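Local atomic coordinates of Fe-regulated protein B (Neisseria meningitidis, PDB entry 4AIP), a protein that probably takes up iron across the meningococcal outer membrane as a TonB-dependent transporter, a beta-barrel with a plug domain. Residues Phe394-Phe399 with Asp427-Tyr432; Lys474-Ser479 with Ile523-Gly528; Val579-Ile584 with Asp615-Lys620. All coordinates share one frame; numbering follows the deposited sequence.

Contact 1. Residues Phe394-Phe399 with Asp427-Tyr432; sequences FLNSKF and DTVHAY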
loop_
_atom_site.group_PDB
_atom_site.type_symbol
_atom_site.label_atom_id
_atom_site.label_comp_id
_atom_site.label_asym_id
_atom_site.label_seq_id
_atom_site.Cartn_x
_atom_site.Cartn_y
_atom_site.Cartn_z
ATOM N N PHE B 394 -8.242 -27.600 8.543
ATOM C CA PHE B 394 -7.641 -28.946 8.538
ATOM C C PHE B 394 -8.154 -29.738 7.393
ATOM O O PHE B 394 -9.301 -29.578 7.026
ATOM C CB PHE B 394 -7.832 -29.667 9.846
ATOM C CG PHE B 394 -7.021 -29.100 10.949
ATOM C CD1 PHE B 394 -5.693 -29.391 11.057
ATOM C CD2 PHE B 394 -7.581 -28.227 11.872
ATOM C CE1 PHE B 394 -4.975 -28.873 12.072
ATOM C CE2 PHE B 394 -6.822 -27.709 12.883
ATOM C CZ PHE B 394 -5.550 -28.015 12.974
ATOM N N LEU B 395 -7.289 -30.561 6.795
ATOM C CA LEU B 395 -7.581 -31.129 5.462
ATOM C C LEU B 395 -7.561 -32.641 5.188
ATOM O O LEU B 395 -7.833 -33.046 4.081
ATOM C CB LEU B 395 -6.732 -30.428 4.405
ATOM C CG LEU B 395 -6.872 -28.939 4.135
ATOM C CD1 LEU B 395 -5.823 -28.579 3.158
ATOM C CD2 LEU B 395 -8.205 -28.541 3.594
ATOM N N ASN B 396 -6.982 -33.429 6.075
ATOM C CA ASN B 396 -7.616 -34.464 6.849
ATOM C C ASN B 396 -8.627 -35.374 6.199
ATOM O O ASN B 396 -8.386 -36.534 5.937
ATOM C CB ASN B 396 -8.321 -33.729 7.963
ATOM C CG ASN B 396 -7.987 -34.248 9.240
ATOM O OD1 ASN B 396 -7.720 -35.413 9.373
ATOM N ND2 ASN B 396 -7.978 -33.387 10.220
ATOM N N SER B 397 -9.796 -34.822 5.991
ATOM C CA SER B 397 -10.902 -35.552 5.457
ATOM C C SER B 397 -10.612 -35.825 3.995
ATOM O O SER B 397 -11.351 -36.563 3.335
ATOM C CB SER B 397 -12.180 -34.723 5.625
ATOM O OG SER B 397 -11.870 -33.329 5.601
ATOM N N LYS B 398 -9.517 -35.253 3.489
ATOM C CA LYS B 398 -9.259 -35.281 2.042
ATOM C C LYS B 398 -8.028 -36.123 1.668
ATOM O O LYS B 398 -7.707 -36.285 0.482
ATOM C CB LYS B 398 -9.196 -33.862 1.483
ATOM C CG LYS B 398 -10.550 -33.160 1.434
ATOM C CD LYS B 398 -10.372 -31.749 0.851
ATOM C CE LYS B 398 -11.693 -31.121 0.398
ATOM N NZ LYS B 398 -11.339 -30.190 -0.734
ATOM N N PHE B 399 -7.364 -36.622 2.724
ATOM C CA PHE B 399 -6.210 -37.504 2.670
ATOM C C PHE B 399 -6.591 -38.693 1.819
ATOM O O PHE B 399 -7.691 -39.231 1.995
ATOM C CB PHE B 399 -5.877 -37.968 4.078
ATOM C CG PHE B 399 -5.052 -39.229 4.136
ATOM C CD1 PHE B 399 -5.659 -40.507 4.072
ATOM C CD2 PHE B 399 -3.672 -39.156 4.295
ATOM C CE1 PHE B 399 -4.899 -41.675 4.137
ATOM C CE2 PHE B 399 -2.905 -40.327 4.372
ATOM C CZ PHE B 399 -3.533 -41.596 4.283
ATOM N N ASP B 427 -9.369 -44.634 6.072
ATOM C CA ASP B 427 -10.464 -44.460 7.027
ATOM C C ASP B 427 -10.006 -43.934 8.364
ATOM O O ASP B 427 -10.762 -43.189 8.992
ATOM C CB ASP B 427 -11.341 -45.700 7.147
ATOM C CG ASP B 427 -12.150 -45.941 5.864
ATOM O OD1 ASP B 427 -12.575 -44.912 5.267
ATOM O OD2 ASP B 427 -12.333 -47.130 5.457
ATOM N N THR B 428 -8.759 -44.264 8.762
ATOM C CA THR B 428 -8.159 -43.738 10.012
ATOM C C THR B 428 -7.928 -42.201 9.952
ATOM O O THR B 428 -8.366 -41.444 10.827
ATOM C CB THR B 428 -6.843 -44.481 10.381
ATOM O OG1 THR B 428 -6.923 -45.847 9.960
ATOM C CG2 THR B 428 -6.560 -44.415 11.914
ATOM N N VAL B 429 -7.244 -41.741 8.918
ATOM C CA VAL B 429 -6.935 -40.327 8.835
ATOM C C VAL B 429 -8.249 -39.535 8.934
ATOM O O VAL B 429 -8.372 -38.667 9.804
ATOM C CB VAL B 429 -6.116 -39.993 7.562
ATOM C CG1 VAL B 429 -5.924 -38.480 7.401
ATOM C CG2 VAL B 429 -4.755 -40.681 7.609
ATOM N N HIS B 430 -9.232 -39.881 8.085
ATOM C CA HIS B 430 -10.563 -39.242 8.087
ATOM C C HIS B 430 -11.259 -39.204 9.434
ATOM O O HIS B 430 -12.032 -38.285 9.706
ATOM C CB HIS B 430 -11.460 -39.871 7.031
ATOM C CG HIS B 430 -10.877 -39.824 5.660
ATOM N ND1 HIS B 430 -11.120 -40.794 4.717
ATOM C CD2 HIS B 430 -10.009 -38.950 5.091
ATOM C CE1 HIS B 430 -10.454 -40.501 3.612
ATOM N NE2 HIS B 430 -9.764 -39.389 3.816
ATOM N N ALA B 431 -10.935 -40.183 10.274
ATOM C CA ALA B 431 -11.520 -40.380 11.587
ATOM C C ALA B 431 -10.964 -39.421 12.632
ATOM O O ALA B 431 -11.549 -39.261 13.700
ATOM C CB ALA B 431 -11.270 -41.814 12.033
ATOM N N TYR B 432 -9.828 -38.790 12.343
ATOM C CA TYR B 432 -9.247 -37.842 13.282
ATOM C C TYR B 432 -9.927 -36.535 13.153
ATOM O O TYR B 432 -10.328 -36.081 12.040
ATOM C CB TYR B 432 -7.799 -37.591 13.011
ATOM C CG TYR B 432 -6.918 -38.531 13.726
ATOM C CD1 TYR B 432 -6.657 -38.369 15.087
ATOM C CD2 TYR B 432 -6.358 -39.636 13.067
ATOM C CE1 TYR B 432 -5.823 -39.255 15.770
ATOM C CE2 TYR B 432 -5.539 -40.529 13.748
ATOM C CZ TYR B 432 -5.264 -40.321 15.098
ATOM O OH TYR B 432 -4.432 -41.197 15.776
#

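Contact 2. Residues Lys474-Ser479 with Ile523-Gly528; sequences KTVSSS and ISIADG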
loop_
_atom_site.group_PDB
_atom_site.type_symbol
_atom_site.label_atom_id
_atom_site.label_comp_id
_atom_site.label_asym_id
_atom_site.label_seq_id
_atom_site.Cartn_x
_atom_site.Cartn_y
_atom_site.Cartn_z
ATOM N N LYS B 474 -2.661 -35.484 20.878
ATOM C CA LYS B 474 -1.783 -36.244 21.743
ATOM C C LYS B 474 -0.786 -35.356 22.459
ATOM O O LYS B 474 -0.173 -34.494 21.850
ATOM C CB LYS B 474 -1.073 -37.336 20.999
ATOM C CG LYS B 474 -0.113 -38.078 21.932
ATOM C CD LYS B 474 0.084 -39.526 21.537
ATOM C CE LYS B 474 1.143 -40.127 22.410
ATOM N NZ LYS B 474 1.708 -41.300 21.713
ATOM N N THR B 475 -0.630 -35.603 23.755
ATOM C CA THR B 475 0.203 -34.812 24.622
ATOM C C THR B 475 1.367 -35.642 25.223
ATOM O O THR B 475 1.146 -36.711 25.778
ATOM C CB THR B 475 -0.691 -34.214 25.690
ATOM O OG1 THR B 475 -0.875 -32.827 25.402
ATOM C CG2 THR B 475 -0.082 -34.340 27.085
ATOM N N VAL B 476 2.596 -35.159 25.102
ATOM C CA VAL B 476 3.775 -35.837 25.626
ATOM C C VAL B 476 4.663 -34.795 26.263
ATOM O O VAL B 476 4.905 -33.748 25.660
ATOM C CB VAL B 476 4.551 -36.552 24.517
ATOM C CG1 VAL B 476 5.952 -36.930 24.979
ATOM C CG2 VAL B 476 3.844 -37.788 24.077
ATOM N N SER B 477 5.109 -35.027 27.496
ATOM C CA SER B 477 6.056 -34.090 28.100
ATOM C C SER B 477 7.240 -34.798 28.648
ATOM O O SER B 477 7.264 -36.038 28.615
ATOM C CB SER B 477 5.453 -33.127 29.128
ATOM O OG SER B 477 4.378 -33.629 29.769
ATOM N N SER B 478 8.225 -34.000 29.070
ATOM C CA SER B 478 9.427 -34.477 29.714
ATOM C C SER B 478 10.054 -33.273 30.332
ATOM O O SER B 478 9.591 -32.155 30.078
ATOM C CB SER B 478 10.413 -35.085 28.704
ATOM O OG SER B 478 11.360 -35.871 29.400
ATOM N N SER B 479 11.103 -33.487 31.114
ATOM C CA SER B 479 11.785 -32.415 31.774
ATOM C C SER B 479 13.253 -32.771 31.913
ATOM O O SER B 479 13.619 -33.915 31.777
ATOM C CB SER B 479 11.172 -32.181 33.136
ATOM O OG SER B 479 11.430 -33.280 33.940
ATOM N N ILE B 523 0.461 -36.439 12.055
ATOM C CA ILE B 523 1.805 -36.293 12.560
ATOM C C ILE B 523 1.722 -36.180 14.052
ATOM O O ILE B 523 1.159 -35.225 14.572
ATOM C CB ILE B 523 2.561 -35.065 11.929
ATOM C CG1 ILE B 523 2.794 -35.284 10.429
ATOM C CG2 ILE B 523 3.877 -34.785 12.714
ATOM C CD1 ILE B 523 3.922 -36.291 10.103
ATOM N N SER B 524 2.274 -37.168 14.734
ATOM C CA SER B 524 2.118 -37.271 16.162
ATOM C C SER B 524 3.482 -37.327 16.854
ATOM O O SER B 524 4.504 -36.941 16.266
ATOM C CB SER B 524 1.236 -38.479 16.494
ATOM O OG SER B 524 1.079 -38.635 17.887
ATOM N N ILE B 525 3.485 -37.787 18.099
ATOM C CA ILE B 525 4.689 -37.868 18.914
ATOM C C ILE B 525 4.664 -39.181 19.719
ATOM O O ILE B 525 3.649 -39.542 20.294
ATOM C CB ILE B 525 4.841 -36.580 19.809
ATOM C CG1 ILE B 525 6.180 -36.568 20.555
ATOM C CG2 ILE B 525 3.626 -36.352 20.730
ATOM C CD1 ILE B 525 6.475 -35.263 21.253
ATOM N N ALA B 526 5.774 -39.905 19.722
ATOM C CA ALA B 526 5.858 -41.182 20.434
ATOM C C ALA B 526 5.870 -40.982 21.941
ATOM O O ALA B 526 6.170 -39.892 22.422
ATOM C CB ALA B 526 7.080 -41.944 20.006
ATOM N N ASP B 527 5.572 -42.055 22.678
ATOM C CA ASP B 527 5.275 -41.955 24.098
ATOM C C ASP B 527 6.388 -41.474 24.984
ATOM O O ASP B 527 6.132 -40.694 25.904
ATOM C CB ASP B 527 4.732 -43.267 24.662
ATOM C CG ASP B 527 3.329 -43.564 24.209
ATOM O OD1 ASP B 527 2.582 -42.652 23.827
ATOM O OD2 ASP B 527 2.969 -44.746 24.240
ATOM N N GLY B 528 7.606 -41.934 24.763
ATOM C CA GLY B 528 8.651 -41.522 25.699
ATOM C C GLY B 528 9.531 -40.407 25.203
ATOM O O GLY B 528 10.569 -40.161 25.789
#

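Contact 3. Residues Val579-Ile584 with Asp615-Lys620; sequences VNAGYI and DTHKDK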
loop_
_atom_site.group_PDB
_atom_site.type_symbol
_atom_site.label_atom_id
_atom_site.label_comp_id
_atom_site.label_asym_id
_atom_site.label_seq_id
_atom_site.Cartn_x
_atom_site.Cartn_y
_atom_site.Cartn_z
ATOM N N VAL B 579 10.107 -39.030 17.123
ATOM C CA VAL B 579 10.906 -39.901 17.961
ATOM C C VAL B 579 12.363 -39.440 18.072
ATOM O O VAL B 579 12.950 -38.910 17.117
ATOM C CB VAL B 579 11.009 -41.303 17.352
ATOM C CG1 VAL B 579 9.836 -42.087 17.727
ATOM C CG2 VAL B 579 11.219 -41.251 15.793
ATOM N N ASN B 580 12.950 -39.689 19.227
ATOM C CA ASN B 580 14.417 -39.631 19.332
ATOM C C ASN B 580 15.052 -40.663 18.396
ATOM O O ASN B 580 14.606 -41.809 18.273
ATOM C CB ASN B 580 14.862 -39.768 20.791
ATOM C CG ASN B 580 14.014 -38.904 21.708
ATOM O OD1 ASN B 580 14.058 -37.677 21.643
ATOM N ND2 ASN B 580 13.199 -39.535 22.503
ATOM N N ALA B 581 16.046 -40.219 17.654
ATOM C CA ALA B 581 16.514 -41.081 16.619
ATOM C C ALA B 581 17.994 -41.116 16.446
ATOM O O ALA B 581 18.445 -41.666 15.446
ATOM C CB ALA B 581 15.791 -40.792 15.261
ATOM N N GLY B 582 18.748 -40.530 17.368
ATOM C CA GLY B 582 20.218 -40.527 17.192
ATOM C C GLY B 582 20.982 -39.596 18.097
ATOM O O GLY B 582 20.460 -39.190 19.136
ATOM N N TYR B 583 22.206 -39.241 17.698
ATOM C CA TYR B 583 22.991 -38.295 18.487
ATOM C C TYR B 583 23.770 -37.393 17.563
ATOM O O TYR B 583 23.784 -37.603 16.349
ATOM C CB TYR B 583 23.871 -38.992 19.567
ATOM C CG TYR B 583 24.949 -39.967 19.051
ATOM C CD1 TYR B 583 24.643 -41.305 18.790
ATOM C CD2 TYR B 583 26.279 -39.551 18.837
ATOM C CE1 TYR B 583 25.625 -42.228 18.314
ATOM C CE2 TYR B 583 27.273 -40.469 18.375
ATOM C CZ TYR B 583 26.925 -41.812 18.118
ATOM O OH TYR B 583 27.869 -42.718 17.645
ATOM N N ILE B 584 24.397 -36.369 18.133
ATOM C CA ILE B 584 25.084 -35.419 17.334
ATOM C C ILE B 584 26.448 -35.143 17.937
ATOM O O ILE B 584 26.588 -35.091 19.187
ATOM C CB ILE B 584 24.279 -34.107 17.123
ATOM C CG1 ILE B 584 22.916 -34.386 16.443
ATOM C CG2 ILE B 584 25.079 -33.078 16.238
ATOM C CD1 ILE B 584 21.842 -33.379 16.765
ATOM N N ASP B 615 22.822 -41.770 13.106
ATOM C CA ASP B 615 21.541 -42.449 13.136
ATOM C C ASP B 615 21.621 -43.660 14.033
ATOM O O ASP B 615 22.620 -44.409 13.986
ATOM C CB ASP B 615 21.195 -42.928 11.725
ATOM C CG ASP B 615 20.382 -41.924 10.953
ATOM O OD1 ASP B 615 19.148 -41.850 11.172
ATOM O OD2 ASP B 615 20.997 -41.208 10.137
ATOM N N THR B 616 20.542 -43.882 14.791
ATOM C CA THR B 616 20.505 -44.811 15.919
ATOM C C THR B 616 19.279 -45.711 15.829
ATOM O O THR B 616 19.122 -46.719 16.574
ATOM C CB THR B 616 20.520 -43.978 17.225
ATOM O OG1 THR B 616 21.854 -43.964 17.750
ATOM C CG2 THR B 616 19.555 -44.474 18.273
ATOM N N HIS B 617 18.443 -45.348 14.872
ATOM C CA HIS B 617 17.103 -45.861 14.698
ATOM C C HIS B 617 17.058 -46.684 13.414
ATOM O O HIS B 617 17.657 -46.305 12.405
ATOM C CB HIS B 617 16.162 -44.657 14.626
ATOM C CG HIS B 617 14.731 -45.022 14.637
ATOM N ND1 HIS B 617 14.070 -45.430 13.503
ATOM C CD2 HIS B 617 13.836 -45.078 15.646
ATOM C CE1 HIS B 617 12.817 -45.712 13.810
ATOM N NE2 HIS B 617 12.655 -45.514 15.106
ATOM N N LYS B 618 16.366 -47.818 13.440
ATOM C CA LYS B 618 16.489 -48.822 12.364
ATOM C C LYS B 618 16.051 -48.280 11.016
ATOM O O LYS B 618 16.510 -48.764 9.969
ATOM C CB LYS B 618 15.697 -50.087 12.668
ATOM C CG LYS B 618 14.199 -50.038 12.276
ATOM C CD LYS B 618 13.384 -51.095 13.041
ATOM C CE LYS B 618 13.386 -50.796 14.566
ATOM N NZ LYS B 618 12.736 -51.843 15.449
ATOM N N ASP B 619 15.176 -47.273 11.041
ATOM C CA ASP B 619 14.659 -46.691 9.794
ATOM C C ASP B 619 15.396 -45.421 9.364
ATOM O O ASP B 619 14.938 -44.691 8.476
ATOM C CB ASP B 619 13.143 -46.529 9.893
ATOM C CG ASP B 619 12.426 -47.892 9.883
ATOM O OD1 ASP B 619 12.681 -48.642 8.902
ATOM O OD2 ASP B 619 11.659 -48.228 10.839
ATOM N N LYS B 620 16.574 -45.241 9.973
ATOM C CA LYS B 620 17.482 -44.069 9.821
ATOM C C LYS B 620 16.742 -42.767 9.504
ATOM O O LYS B 620 16.544 -42.420 8.352
ATOM C CB LYS B 620 18.661 -44.352 8.845
ATOM C CG LYS B 620 19.449 -45.685 9.146
ATOM C CD LYS B 620 20.928 -45.732 8.640
ATOM C CE LYS B 620 21.877 -46.434 9.711
ATOM N NZ LYS B 620 23.244 -46.970 9.230
#

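Contact 1. Residues Phe394-Phe399 with Asp427-Tyr432
The backbones of S397 and H430 approach to 4.5 Å between CA atoms, where a short 3-10 turn at 397-398 lies against the last part of helix 420-431. Both belong to the long connection between barrel strands 376-390 and 438-452 of this TonB-dependent transporter, so the contact folds an inter-strand loop back on itself. F399 and V429 supply the apolar half. V429 CG2 stands 3.4 Å from the F399 ring centroid and only 4° off the ring normal, a CH-pi contact over the centre of one face. With chi1 of 174° the other methyl, CG1, lies anti to the backbone N of V429, and it packs 3.4 Å from F399 CB; one valine thus covers ring and root. Beyond the helix, F394 packs on N236 of a second subunit, and L395 is joined through its backbone to H517. H430 supplies the polar half, its imidazole edge turned to the carbonyls of N396 and F399, which flank the 3-10 segment. H430 CD2 comes within 3.0 Å of N396 O, while H430 NE2 donates to F399 O at 2.8 Å, meeting a lone pair in the carbonyl plane in a bent bond, 143° at the hydrogen.

Contact 2. Residues Lys474-Ser479 with Ile523-Gly528
K474 CG lies anti to the backbone N (chi1 178°) and the chain continues extended, which carries the ammonium group from the start of barrel strand 475-490 across to the loop that follows the short strand 522-525. D527 meets it with CG anti to its own carbonyl carbon; its CB points away from the other segment, yet the carboxylate comes back to the lysine, and the two side chains cross at about a right angle. K474 NZ stands 2.7 Å from D527 OD1 in a salt bridge, approaching from above the carboxylate plane, 35° out of it. The same nitrogen donates to I525 O at 3.0 Å, with a C=O...N angle of 160°. Beside this polar grip, V476 CG2 packs on I525 CG2 at 3.6 Å, and V476 CG2 also lies 3.5 Å from A526 O. S524 OG sits 3.9 Å from K474 CD, but its hydrogen bond goes to D472, which also accepts from K474 N through its other carboxylate oxygen. The contact thereby joins the strand 475-490 to a loop excursion between strands 495-506 and 532-544. Two acceptors, one charged and one a backbone carbonyl, hold the ammonium group with two bonds, and the nearby carboxylate probably stabilises its positive charge, while the valine-isoleucine pair adds an apolar component alongside.

Contact 3. Residues Val579-Ile584 with Asp615-Lys620
H617 reaches A581 through its CB, which lies 3.9 Å from A581 CB and equally near A581 O. From there CG runs anti to the H617 backbone N (chi1 -172°), and the imidazole extends obliquely past A581 and N580, with H617 CD2 4.3 Å from N580 O. On the ring's other flank ND1 accepts the D619 backbone N-H at 3.3 Å; the bond is nearly straight, 160° at the hydrogen, although the donor is tilted 29° out of the ring plane. At the tip, NE2 is hydrogen-bonded to Q567 OE1. H617 also opens the type I beta turn that ends at K620, closed by K620 N donating to H617 O.

This side chain sits just beyond a beta hairpin of the barrel, where strand 600-615 separates from its antiparallel neighbour 575-597. G582 and D615 form a non-hydrogen-bonded antiparallel pair, and T616 N then donates to A581 O at 3.1 Å, with the donor tilted from the carbonyl plane. G582 has no side chain, so T616 CB packs directly on its CA at 3.5 Å. T616 OG1 lies at the edge of the Y583 ring, 4.0 Å from Y583 CD1, while that ring stacks with Y614.

D615 turns away and bonds through OD1 to L622 N farther along the loop. Both imidazole nitrogens of H617 are engaged, a local amide on one and a glutamine on the other, consistent with the neutral tautomer protonated at NE2. Together they probably restrict the ring's rotation, and the Q567 bond ties the departing loop to the short strand 567-568.

How the contacts relate
All three contacts belong to the beta-barrel part of the receptor, and each involves a loop or turn joined to the transmembrane strands. Contacts 2 and 3 are direct neighbours: their centres are 16 Å apart, and A526 CB packs on V579 CG1 at 3.6 Å, because strand 522-525 pairs in parallel with strand 575-597. Contact 1 stands farther out. Its centre is 21 Å from that of contact 2, with nearest atoms about 6 Å apart, and 29 Å from that of contact 3. D472 links the first two, since Y432 packs on it and S524 and K474 bond to it. The detergent pocket and R276, seen to bind glutamate in this protein, lie away from all three.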